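Local coordinates for phage-like element PBSX protein XepA (Bacillus subtilis subsp. subtilis str. 168, PDB 6I56) that is of unknown function, does not seem to be involved in host cell lysis, and is encoded by the phage-like element PBSX, at residues A76-T81 with G126-S131. Residues are numbered along the deposited sequence; the frame is centred on the assembly and turned at random.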
ATOM      1  N   ALA B  76     -36.243  -0.240 -15.207  1.00 53.31           N
ATOM      2  CA  ALA B  76     -37.657   0.134 -15.404  1.00 57.41           C
ATOM      3  C   ALA B  76     -37.728   1.344 -16.337  1.00 60.51           C
ATOM      4  O   ALA B  76     -36.806   2.176 -16.297  1.00 58.46           O
ATOM      5  CB  ALA B  76     -38.333   0.407 -14.077  1.00 57.22           C
ATOM      6  N   ASP B  77     -38.804   1.435 -17.113  1.00 63.99           N
ATOM      7  CA  ASP B  77     -39.065   2.577 -18.023  1.00 68.23           C
ATOM      8  C   ASP B  77     -39.539   3.790 -17.213  1.00 69.01           C
ATOM      9  O   ASP B  77     -39.625   4.879 -17.775  1.00 69.09           O
ATOM     10  CB  ASP B  77     -40.053   2.170 -19.121  1.00 71.75           C
ATOM     11  CG  ASP B  77     -41.482   1.992 -18.627  1.00 73.82           C
ATOM     12  OD1 ASP B  77     -41.677   1.279 -17.646  1.00 73.22           O
ATOM     13  OD2 ASP B  77     -42.385   2.587 -19.222  1.00 80.09           O
ATOM     14  N   ARG B  78     -39.851   3.611 -15.926  1.00 69.31           N
ATOM     15  CA  ARG B  78     -40.200   4.727 -15.010  1.00 69.70           C
ATOM     16  C   ARG B  78     -39.402   4.600 -13.716  1.00 68.00           C
ATOM     17  O   ARG B  78     -38.939   3.512 -13.363  1.00 64.83           O
ATOM     18  CB  ARG B  78     -41.685   4.725 -14.659  1.00 71.90           C
ATOM     19  CG  ARG B  78     -42.626   4.704 -15.853  1.00 74.07           C
ATOM     20  CD  ARG B  78     -42.522   5.959 -16.655  1.00 76.04           C
ATOM     21  NE  ARG B  78     -43.469   5.997 -17.739  1.00 77.58           N
ATOM     22  CZ  ARG B  78     -43.384   6.879 -18.724  1.00 82.33           C
ATOM     23  NH1 ARG B  78     -42.394   7.754 -18.719  1.00 83.58           N
ATOM     24  NH2 ARG B  78     -44.285   6.918 -19.696  1.00 85.13           N
ATOM     25  N   GLU B  79     -39.303   5.717 -13.020  1.00 69.44           N
ATOM     26  CA  GLU B  79     -38.435   5.872 -11.836  1.00 70.29           C
ATOM     27  C   GLU B  79     -39.051   5.149 -10.635  1.00 68.33           C
ATOM     28  O   GLU B  79     -40.276   4.980 -10.548  1.00 67.59           O
ATOM     29  CB  GLU B  79     -38.236   7.364 -11.640  1.00 73.78           C
ATOM     30  CG  GLU B  79     -37.927   7.856 -10.242  1.00 77.02           C
ATOM     31  CD  GLU B  79     -38.010   9.388 -10.265  1.00 82.31           C
ATOM     32  OE1 GLU B  79     -38.896   9.926 -10.971  1.00 82.01           O
ATOM     33  OE2 GLU B  79     -37.174  10.069  -9.609  1.00 91.03           O
ATOM     34  N   GLY B  80     -38.196   4.697  -9.739  1.00 64.90           N
ATOM     35  CA  GLY B  80     -38.612   4.027  -8.491  1.00 62.48           C
ATOM     36  C   GLY B  80     -37.435   3.909  -7.558  1.00 58.40           C
ATOM     37  O   GLY B  80     -36.435   4.538  -7.847  1.00 57.03           O
ATOM     38  N   THR B  81     -37.568   3.118  -6.500  1.00 54.37           N
ATOM     39  CA  THR B  81     -36.554   2.952  -5.441  1.00 53.11           C
ATOM     40  C   THR B  81     -36.416   1.464  -5.102  1.00 51.83           C
ATOM     41  O   THR B  81     -37.439   0.807  -4.902  1.00 52.36           O
ATOM     42  CB  THR B  81     -36.885   3.805  -4.214  1.00 53.42           C
ATOM     43  OG1 THR B  81     -37.057   5.142  -4.685  1.00 54.60           O
ATOM     44  CG2 THR B  81     -35.779   3.781  -3.188  1.00 53.22           C
ATOM     45  N   GLY B 126     -42.403   4.729  -8.589  1.00 63.02           N
ATOM     46  CA  GLY B 126     -42.747   6.159  -8.468  1.00 66.07           C
ATOM     47  C   GLY B 126     -44.141   6.445  -8.993  1.00 70.01           C
ATOM     48  O   GLY B 126     -44.977   5.512  -9.033  1.00 69.09           O
ATOM     49  N   ASN B 127     -44.395   7.686  -9.415  1.00 75.04           N
ATOM     50  CA  ASN B 127     -45.791   8.178  -9.633  1.00 80.42           C
ATOM     51  C   ASN B 127     -46.277   7.820 -11.042  1.00 80.11           C
ATOM     52  O   ASN B 127     -47.410   8.212 -11.382  1.00 82.89           O
ATOM     53  CB  ASN B 127     -46.097   9.642  -9.308  1.00 85.82           C
ATOM     54  CG  ASN B 127     -44.886  10.533  -9.196  1.00 89.19           C
ATOM     55  OD1 ASN B 127     -43.978  10.383 -10.010  1.00 93.75           O
ATOM     56  ND2 ASN B 127     -44.863  11.377  -8.181  1.00 90.34           N
ATOM     57  N   LEU B 128     -45.497   7.103 -11.835  1.00 74.85           N
ATOM     58  CA  LEU B 128     -45.975   6.662 -13.159  1.00 74.25           C
ATOM     59  C   LEU B 128     -45.961   5.143 -13.244  1.00 70.80           C
ATOM     60  O   LEU B 128     -44.957   4.528 -12.863  1.00 67.78           O
ATOM     61  CB  LEU B 128     -45.121   7.321 -14.246  1.00 75.22           C
ATOM     62  CG  LEU B 128     -45.256   8.841 -14.363  1.00 77.51           C
ATOM     63  CD1 LEU B 128     -44.239   9.413 -15.345  1.00 78.06           C
ATOM     64  CD2 LEU B 128     -46.681   9.215 -14.729  1.00 79.48           C
ATOM     65  N   GLN B 129     -47.044   4.579 -13.754  1.00 72.71           N
ATOM     66  CA  GLN B 129     -47.170   3.144 -14.066  1.00 74.85           C
ATOM     67  C   GLN B 129     -46.008   2.670 -14.946  1.00 71.78           C
ATOM     68  O   GLN B 129     -45.718   3.311 -15.957  1.00 71.89           O
ATOM     69  CB  GLN B 129     -48.501   2.855 -14.765  1.00 77.92           C
ATOM     70  CG  GLN B 129     -48.710   1.373 -15.047  1.00 80.72           C
ATOM     71  CD  GLN B 129     -50.152   0.974 -14.799  1.00 84.90           C
ATOM     72  OE1 GLN B 129     -50.717   1.192 -13.726  1.00 89.33           O
ATOM     73  NE2 GLN B 129     -50.784   0.402 -15.804  1.00 86.72           N
ATOM     74  N   GLN B 130     -45.366   1.586 -14.548  1.00 69.65           N
ATOM     75  CA  GLN B 130     -44.313   0.933 -15.369  1.00 69.94           C
ATOM     76  C   GLN B 130     -45.002   0.260 -16.548  1.00 70.86           C
ATOM     77  O   GLN B 130     -46.138  -0.169 -16.385  1.00 71.04           O
ATOM     78  CB  GLN B 130     -43.556  -0.119 -14.569  1.00 65.98           C
ATOM     79  CG  GLN B 130     -42.891   0.416 -13.311  1.00 65.00           C
ATOM     80  CD  GLN B 130     -42.234  -0.721 -12.563  1.00 61.39           C
ATOM     81  OE1 GLN B 130     -42.765  -1.839 -12.547  1.00 60.30           O
ATOM     82  NE2 GLN B 130     -41.057  -0.449 -12.005  1.00 59.31           N
ATOM     83  N   SER B 131     -44.332   0.177 -17.683  1.00 71.43           N
ATOM     84  CA  SER B 131     -44.708  -0.755 -18.767  1.00 73.06           C
ATOM     85  C   SER B 131     -43.576  -1.765 -18.955  1.00 70.44           C
ATOM     86  O   SER B 131     -43.791  -2.789 -19.587  1.00 71.23           O
ATOM     87  CB  SER B 131     -45.070   0.008 -20.030  1.00 77.68           C
ATOM     88  OG  SER B 131     -43.894   0.537 -20.609  1.00 81.55           O
TER
HETATM   89  O   HOH W   1     -39.883   1.880 -11.474  1.00 48.55           O
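Asp-77 grips Ser-131 through both carboxylate oxygens. The backbone N of Ser-131 donates to Asp-77 OD1 at 2.9 Å, meeting that oxygen on its syn side. The Ser-131 hydroxyl donates to the other oxygen, OD2, from well above the carboxylate plane, with OG also 2.9 Å away. With chi1 at 72°, Asp-77 CG sits between its own backbone N and carbonyl carbon, which turns the carboxylate onto the Ser-131 backbone; OD1 takes a further hydrogen bond from the N of Glu-132, which should restrict rotation of the group. Within 76-81, Asp-77 OD2 also forms a long salt bridge with Arg-78 NE, through charge alone, since it lies well out of the guanidinium plane. At the other end of the contact the backbone N of Gly-126 donates to Glu-79 O at 2.9 Å.

A water bridges the middle, donating to Arg-78 O at 2.7 Å and accepting from Gln-130 NE2. The same amide nitrogen lies 3.5 Å from Ala-76 CB, while Gln-130 OE1 is bonded to the N of Leu-48; the amide is thus held at both ends in a buried position. Gln-129 O lies at the edge of the Arg-78 guanidinium.

Nonpolar contact comes from Arg-78, whose chain bends at chi2 (-66°) and lays its methylenes across Leu-128; Arg-78 CD lies 3.8 Å from Leu-128 CB. Leu-128 CD1 sits over one guanidinium face.

The contact packs together two of the links between a pair of four-stranded antiparallel sheets, both ordered 1-4-2-3, consistent with a beta sandwich: residues 77-79 join strands 69-76 and 80-87, and the other link joins strands 118-125 and 133-140. Inward, Ala-76 and Gln-130 rest on Tyr-123 of strand 118-125, beside strand 80-87.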